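Local structure of beta-lactamase (Serratia marcescens, 5GWA) at residues F51-A56 / R121-T126; R201-L206 / V212-G217; I233-I236 / K242-A245. The protein probably hydrolyses beta-lactam antibiotics to substituted beta-amino acids, as other class A beta-lactamases do, and is bound here by the inhibitor avibactam. All blocks are in the same frame, centred on the assembly; numbering follows the deposited sequence.

Contact 1 of 3, residues F51-A56 / R121-T126. With NA (sodium ion), chain P; NA (sodium ion), chain Y.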
# COMPACT_ATOMS: atom_id res chain seq x y z
N PHE A 51 15.05 8.99 -2.86
CA PHE A 51 15.86 10.19 -3.15
C PHE A 51 17.06 9.83 -3.99
O PHE A 51 17.31 10.41 -5.07
CB PHE A 51 16.26 10.89 -1.83
CG PHE A 51 17.29 11.97 -2.01
CD1 PHE A 51 16.97 13.11 -2.72
CD2 PHE A 51 18.54 11.86 -1.45
CE1 PHE A 51 17.88 14.14 -2.87
CE2 PHE A 51 19.48 12.87 -1.63
CZ PHE A 51 19.13 14.01 -2.34
N HIS A 52 17.78 8.81 -3.54
CA HIS A 52 19.04 8.40 -4.17
C HIS A 52 18.68 7.91 -5.58
O HIS A 52 19.37 8.20 -6.55
CB HIS A 52 19.66 7.25 -3.38
CG HIS A 52 19.90 7.55 -1.94
ND1 HIS A 52 18.87 7.85 -1.06
CD2 HIS A 52 21.01 7.48 -1.17
CE1 HIS A 52 19.36 8.04 0.14
NE2 HIS A 52 20.65 7.81 0.11
N LEU A 53 17.60 7.13 -5.66
CA LEU A 53 17.13 6.63 -6.96
C LEU A 53 16.82 7.76 -7.95
O LEU A 53 17.30 7.75 -9.10
CB LEU A 53 15.90 5.76 -6.71
CG LEU A 53 15.14 5.36 -7.97
CD1 LEU A 53 16.00 4.55 -8.91
CD2 LEU A 53 13.87 4.61 -7.60
N ALA A 54 16.20 8.83 -7.45
CA ALA A 54 15.81 9.96 -8.26
C ALA A 54 17.05 10.68 -8.78
O ALA A 54 17.11 11.06 -9.95
CB ALA A 54 14.90 10.87 -7.51
N LEU A 55 18.04 10.85 -7.92
CA LEU A 55 19.34 11.39 -8.36
C LEU A 55 19.89 10.61 -9.53
O LEU A 55 20.28 11.21 -10.54
CB LEU A 55 20.37 11.39 -7.23
CG LEU A 55 20.08 12.28 -6.03
CD1 LEU A 55 21.12 12.05 -4.96
CD2 LEU A 55 20.02 13.75 -6.37
N ALA A 56 19.95 9.28 -9.41
CA ALA A 56 20.56 8.47 -10.47
C ALA A 56 19.71 8.56 -11.74
O ALA A 56 20.24 8.57 -12.86
CB ALA A 56 20.71 7.04 -10.02
N ARG A 121 14.27 -0.29 -12.69
CA ARG A 121 14.44 -1.02 -13.95
C ARG A 121 14.95 -0.14 -15.08
O ARG A 121 15.93 -0.54 -15.78
CB ARG A 121 13.17 -1.78 -14.31
CG ARG A 121 13.01 -3.02 -13.42
CD ARG A 121 11.87 -3.94 -13.84
NE ARG A 121 10.56 -3.32 -13.65
CZ ARG A 121 9.87 -3.33 -12.51
NH1 ARG A 121 10.37 -3.94 -11.45
NH2 ARG A 121 8.66 -2.78 -12.46
N PHE A 122 14.41 1.06 -15.19
CA PHE A 122 14.86 2.04 -16.19
C PHE A 122 16.34 2.38 -16.04
O PHE A 122 17.09 2.38 -17.02
CB PHE A 122 14.01 3.31 -16.12
CG PHE A 122 14.53 4.41 -16.98
CD1 PHE A 122 14.47 4.31 -18.37
CD2 PHE A 122 15.25 5.43 -16.42
CE1 PHE A 122 15.08 5.26 -19.16
CE2 PHE A 122 15.83 6.40 -17.19
CZ PHE A 122 15.74 6.32 -18.58
N VAL A 123 16.79 2.61 -14.81
CA VAL A 123 18.14 3.12 -14.58
C VAL A 123 19.17 2.00 -14.62
O VAL A 123 20.38 2.28 -14.73
CB VAL A 123 18.19 3.89 -13.23
CG1 VAL A 123 18.31 2.93 -12.05
CG2 VAL A 123 19.25 4.97 -13.24
N GLY A 124 18.72 0.75 -14.57
CA GLY A 124 19.56 -0.42 -14.74
C GLY A 124 19.84 -1.25 -13.50
O GLY A 124 20.58 -2.24 -13.56
N GLY A 125 19.07 -1.00 -12.43
CA GLY A 125 19.05 -1.86 -11.25
C GLY A 125 19.59 -1.19 -9.99
O GLY A 125 20.14 -0.09 -10.04
N THR A 126 19.46 -1.89 -8.86
CA THR A 126 19.91 -1.37 -7.58
C THR A 126 21.43 -1.15 -7.59
O THR A 126 21.90 -0.15 -7.06
CB THR A 126 19.54 -2.29 -6.40
OG1 THR A 126 19.96 -3.62 -6.66
CG2 THR A 126 18.01 -2.31 -6.17
NA NA P . 22.51 -2.70 -11.55
NA NA Y . 22.44 -3.96 -5.74
O HOH W 1 21.51 -4.61 -9.71
O HOH W 2 24.69 -2.97 -4.96

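Contact 2 of 3, residues R201-L206 / V212-G217. With NA (sodium ion), chain N; NXL ((2S,5R)-1-formyl-5-[(sulfooxy)amino]piperidine-2-carboxamide), chain B.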
# COMPACT_ATOMS: atom_id res chain seq x y z
N ARG A 201 6.34 14.52 10.82
CA ARG A 201 7.73 14.10 11.07
C ARG A 201 8.62 15.33 11.12
O ARG A 201 8.43 16.14 12.00
CB ARG A 201 8.14 13.01 10.06
CG ARG A 201 7.27 11.77 10.17
CD ARG A 201 7.73 10.60 9.32
NE ARG A 201 6.76 9.51 9.35
CZ ARG A 201 6.98 8.29 8.85
NH1 ARG A 201 8.12 8.00 8.25
NH2 ARG A 201 6.03 7.40 8.89
N LEU A 202 9.59 15.52 10.22
CA LEU A 202 10.41 16.70 10.30
C LEU A 202 9.62 17.98 10.41
O LEU A 202 9.99 18.88 11.15
CB LEU A 202 11.40 16.83 9.13
CG LEU A 202 12.51 15.77 9.06
CD1 LEU A 202 13.24 15.84 7.75
CD2 LEU A 202 13.52 15.92 10.21
N LYS A 203 8.55 18.11 9.62
CA LYS A 203 7.70 19.29 9.56
C LYS A 203 6.80 19.48 10.80
O LYS A 203 6.19 20.51 10.97
CB LYS A 203 6.82 19.21 8.31
CG LYS A 203 7.57 19.42 6.99
CD LYS A 203 6.70 19.08 5.80
CE LYS A 203 5.55 20.05 5.64
NZ LYS A 203 6.02 21.37 5.16
N GLY A 204 6.69 18.46 11.65
CA GLY A 204 5.54 18.38 12.55
C GLY A 204 5.37 19.54 13.51
O GLY A 204 4.23 19.92 13.83
N LEU A 205 6.48 19.97 14.09
CA LEU A 205 6.44 21.03 15.11
C LEU A 205 7.12 22.33 14.66
O LEU A 205 7.34 23.23 15.48
CB LEU A 205 7.02 20.52 16.43
CG LEU A 205 6.33 19.33 17.05
CD1 LEU A 205 7.17 18.68 18.13
CD2 LEU A 205 4.97 19.73 17.61
N LEU A 206 7.42 22.46 13.36
CA LEU A 206 7.99 23.68 12.82
C LEU A 206 6.87 24.67 12.48
O LEU A 206 5.71 24.29 12.30
CB LEU A 206 8.79 23.37 11.55
CG LEU A 206 9.87 22.31 11.74
CD1 LEU A 206 10.71 22.29 10.48
CD2 LEU A 206 10.73 22.61 12.94
N VAL A 212 10.29 22.64 3.72
CA VAL A 212 10.94 21.36 4.05
C VAL A 212 10.90 20.46 2.83
O VAL A 212 9.82 20.08 2.34
CB VAL A 212 10.25 20.66 5.23
CG1 VAL A 212 10.97 19.35 5.54
CG2 VAL A 212 10.23 21.57 6.45
N ALA A 213 12.06 20.33 2.21
CA ALA A 213 12.25 19.46 1.04
C ALA A 213 12.67 18.12 1.59
O ALA A 213 13.77 18.00 2.12
CB ALA A 213 13.37 20.02 0.17
N HIS A 214 11.81 17.11 1.49
CA HIS A 214 12.07 15.89 2.22
C HIS A 214 11.55 14.63 1.60
O HIS A 214 10.75 14.65 0.69
CB HIS A 214 11.58 16.02 3.66
CG HIS A 214 10.11 15.97 3.83
ND1 HIS A 214 9.47 14.95 4.48
CD2 HIS A 214 9.13 16.82 3.42
CE1 HIS A 214 8.17 15.17 4.49
NE2 HIS A 214 7.93 16.28 3.83
N LYS A 215 12.03 13.50 2.13
CA LYS A 215 11.56 12.18 1.72
C LYS A 215 11.48 11.28 2.96
O LYS A 215 12.41 11.21 3.75
CB LYS A 215 12.54 11.55 0.72
CG LYS A 215 12.12 10.15 0.26
CD LYS A 215 10.96 10.21 -0.74
CE LYS A 215 10.18 8.91 -0.87
NZ LYS A 215 9.31 8.70 0.31
N THR A 216 10.34 10.65 3.13
CA THR A 216 10.07 9.85 4.33
C THR A 216 10.37 8.37 4.05
O THR A 216 10.56 7.94 2.90
CB THR A 216 8.57 10.00 4.67
OG1 THR A 216 7.82 9.75 3.50
CG2 THR A 216 8.27 11.38 5.16
N GLY A 217 10.34 7.56 5.11
CA GLY A 217 10.30 6.10 4.92
C GLY A 217 9.71 5.45 6.15
O GLY A 217 9.89 5.99 7.27
NA NA N . 5.08 16.54 3.99
OAC NXL B . 9.21 3.62 3.14
CAN NXL B . 8.54 3.64 2.11
N NXL B . 7.44 3.05 1.95
CAJ NXL B . 6.56 3.36 0.85
CA NXL B . 6.95 2.15 2.99
C NXL B . 6.85 0.71 2.60
O NXL B . 7.02 0.35 1.45
NAA NXL B . 6.43 -0.11 3.56
CB NXL B . 5.62 2.65 3.48
CAH NXL B . 4.67 3.00 2.36
CAO NXL B . 5.29 3.98 1.38
NAK NXL B . 5.53 5.36 1.87
OAL NXL B . 5.64 5.51 3.17
SAR NXL B . 6.40 6.76 3.62
OAD NXL B . 5.37 7.71 3.89
OAE NXL B . 7.12 6.67 4.84
OAG NXL B . 7.57 6.92 2.49
O HOH W 3 7.51 22.10 3.04
O HOH W 4 3.02 18.26 3.81

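Contact 3 of 3, residues I233-I236 / K242-A245. With NA (sodium ion), chain R; SO4 (sulfate ion), chain C.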
# COMPACT_ATOMS: atom_id res chain seq x y z
N ILE A 233 14.08 12.51 5.97
CA ILE A 233 15.35 13.15 5.58
C ILE A 233 15.04 14.35 4.72
O ILE A 233 14.06 14.32 3.97
CB ILE A 233 16.31 12.18 4.84
CG1 ILE A 233 15.84 11.86 3.43
CG2 ILE A 233 16.47 10.91 5.65
CD1 ILE A 233 16.90 11.12 2.62
N GLY A 234 15.82 15.43 4.82
CA GLY A 234 15.53 16.59 3.96
C GLY A 234 16.38 17.78 4.22
O GLY A 234 17.34 17.73 4.99
N ILE A 235 16.00 18.86 3.55
CA ILE A 235 16.67 20.16 3.69
C ILE A 235 15.63 21.16 4.11
O ILE A 235 14.56 21.25 3.48
CB ILE A 235 17.34 20.63 2.39
CG1 ILE A 235 18.23 19.55 1.79
CG2 ILE A 235 18.13 21.93 2.64
CD1 ILE A 235 17.55 18.78 0.68
N ILE A 236 15.92 21.94 5.16
CA ILE A 236 14.96 22.86 5.71
C ILE A 236 15.47 24.29 5.56
O ILE A 236 16.65 24.57 5.78
CB ILE A 236 14.70 22.51 7.17
CG1 ILE A 236 14.14 21.08 7.23
CG2 ILE A 236 13.75 23.47 7.83
CD1 ILE A 236 13.85 20.55 8.60
N LYS A 242 18.76 30.71 5.03
CA LYS A 242 19.80 29.72 5.08
C LYS A 242 19.12 28.36 5.20
O LYS A 242 17.92 28.29 5.55
CB LYS A 242 20.72 29.97 6.30
CG LYS A 242 21.61 31.21 6.19
CD LYS A 242 22.75 30.99 5.21
CE LYS A 242 23.28 32.29 4.61
NZ LYS A 242 24.21 33.00 5.53
N HIS A 243 19.92 27.29 5.12
CA HIS A 243 19.38 25.92 5.06
C HIS A 243 20.16 24.95 5.93
O HIS A 243 21.36 25.11 6.10
CB HIS A 243 19.44 25.40 3.64
CG HIS A 243 18.74 26.27 2.65
ND1 HIS A 243 19.39 27.30 2.00
CD2 HIS A 243 17.48 26.26 2.16
CE1 HIS A 243 18.54 27.94 1.20
NE2 HIS A 243 17.37 27.33 1.28
N PHE A 244 19.48 23.92 6.41
CA PHE A 244 20.19 22.79 7.00
C PHE A 244 19.63 21.47 6.47
O PHE A 244 18.42 21.34 6.25
CB PHE A 244 20.19 22.84 8.54
CG PHE A 244 18.84 22.75 9.20
CD1 PHE A 244 18.07 23.88 9.39
CD2 PHE A 244 18.38 21.56 9.75
CE1 PHE A 244 16.83 23.80 9.98
CE2 PHE A 244 17.15 21.49 10.41
CZ PHE A 244 16.39 22.62 10.56
N ALA A 245 20.54 20.52 6.27
CA ALA A 245 20.15 19.15 5.98
C ALA A 245 20.05 18.36 7.26
O ALA A 245 20.84 18.58 8.19
CB ALA A 245 21.16 18.52 5.05
NA NA R . 23.57 26.98 6.87
S SO4 C . 13.81 28.06 -0.50
O1 SO4 C . 14.27 28.56 -1.81
O2 SO4 C . 13.20 26.79 -0.89
O3 SO4 C . 15.07 27.95 0.27
O4 SO4 C . 12.90 29.10 0.02

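Contact 1 of 3, residues F51-A56 / R121-T126
With chi1 at 81°, V123 sets CG1 between its backbone N and carbonyl carbon and CG2 anti to the N, so that one methyl faces L53 and the other A56. L53 reaches CG1 because its CG is anti to the backbone N (chi1 170°), and the turn at chi2 then brings CD1 to 4.2 Å from V123 CG1. V123 CG2 comes up to the last residue of 51-56, lying 4.1 Å from A56 CB and 3.8 Å from A56 O. The small alanine lets a branched residue approach the surface of its helix, and the longer leucine spans the remaining gap one turn earlier.

These residues join helix 49-63 to the C-terminal end of helix 113-123 within the helical part of the class A fold. F132 of helix 126-135 also packs on A56, and V129 on V123. Beyond V123 the helix ends in a Schellman motif: G124 has positive phi (108°), which glycine adopts easily, and G125 then serves as N-cap of the next helix. The turn leaves oxygen atoms for cations, since G124 O binds a sodium ion at 2.8 Å and T126 OG1 another at 2.7 Å. Each of these ions is also bound by a water.

The side-chain contact across the segments is wholly apolar. It therefore depends on the shape and burial of the methyl groups, on the helix that carries K50 of the avibactam pocket, L53 following it by about one turn, whereas G124 O and T126 OG1, in the turn beside it, coordinate sodium.

Contact 2 of 3, residues R201-L206 / V212-G217
G217 O lies at the edge of the R201 guanidinium, and NH1 donates to it over 2.9 Å in a bent bond (135°). Seen from the carbonyl the approach is also irregular, the donor standing 59° out of its plane. An arginine suits this place because its extended chain carries a guanidinium whose three nitrogens all find acceptors: NE bonds to E261, NH2 to S218 and NH1 also to N231 O. P81 of the second subunit packs on it.

G217 is the last residue of K215-T216-G217, the KTG motif of serine beta-lactamases, on edge strand 212-218. K215 points to the other side of the strand, where NZ bonds to T216 O at 3.0 Å and to S111, while T216 OG1 bonds to T197 beside the avibactam sulfate.

Farther back, the K203 and V212 side chains run antiparallel past one another, and the lysine is roughly perpendicular to H214, its CD 3.6 Å from NE2. Two conformers of K203 make these contacts tentative. The H214 ring holds a sodium ion in its plane, NE2 at 2.9 Å, T197 O binding the same ion; D232 bonds to ND1, fixing the ring's rotation. L206 meets V212 nearly at right angles, with CD1 4.1 Å from CG2.

Contact 3 of 3, residues I233-I236 / K242-A245
I236 and F244 exchange two backbone hydrogen bonds. I236 N reaches F244 O at 2.8 Å, nearly straight at 166°, and F244 N reaches I236 O at 3.0 Å. The two residues are thus a hydrogen-bonded antiparallel pair, and the neighbouring I235 and A245 form a non-hydrogen-bonded one. Weaker CA-H...O contacts fill in between: H243 CA lies 3.1 Å from I236 O, and I235 CA is 3.3 Å from F244 O. The same two carbonyl oxygens therefore each take an N-H and a C-H.

This is the end of the hairpin next to its turn, where strands 227-237 and 243-253 run side by side as neighbours in the five-stranded sheet of the class A fold. Their side chains alternate between the two layers of helices. On one face the I236 and F244 side chains extend flank to flank toward helix 257-276. F244 has CG between its backbone N and carbonyl carbon (chi1 63°), which brings the ring beside the isoleucine; I236 CB sits over one ring face, 4.0 Å from the centroid and 21° off the normal, a CH-pi contact. A beta-branched chain and a flat ring suit this place, the one supplying C-H groups and the other a broad surface.

On the other face I235 and the small A245 pack on L171 of helix 164-175. I235 CG2 also touches H243 CB at 3.8 Å. The H243 ring meets that of Y175, and NE2 donates, nearly straight, to sulfate O3 at 2.6 Å; T237 shares this anion, probably from the crystallisation liquor. H243 O and E30 bind a sodium ion.

Contacts 1, 2 and 3 follow one another along the chain without overlap. Contact 1 belongs to the helical part of the molecule, its centre about 23 Å from the centres of both others, and on the opposite side of the chain's centre from contact 2. Contacts 2 and 3, centres about 10 Å apart, share the five-stranded sheet: strands 212-218 and 227-237 are neighbours, bonded through A213 O to I235 N and K215 N to I233 O. Helix 164-175 packs against both F51 and I235, and helix 182-193 against both L55 and A213, tying helical region to sheet. The avibactam pocket draws on both, taking S47 and K50 from one side and K215 to S218 from the other.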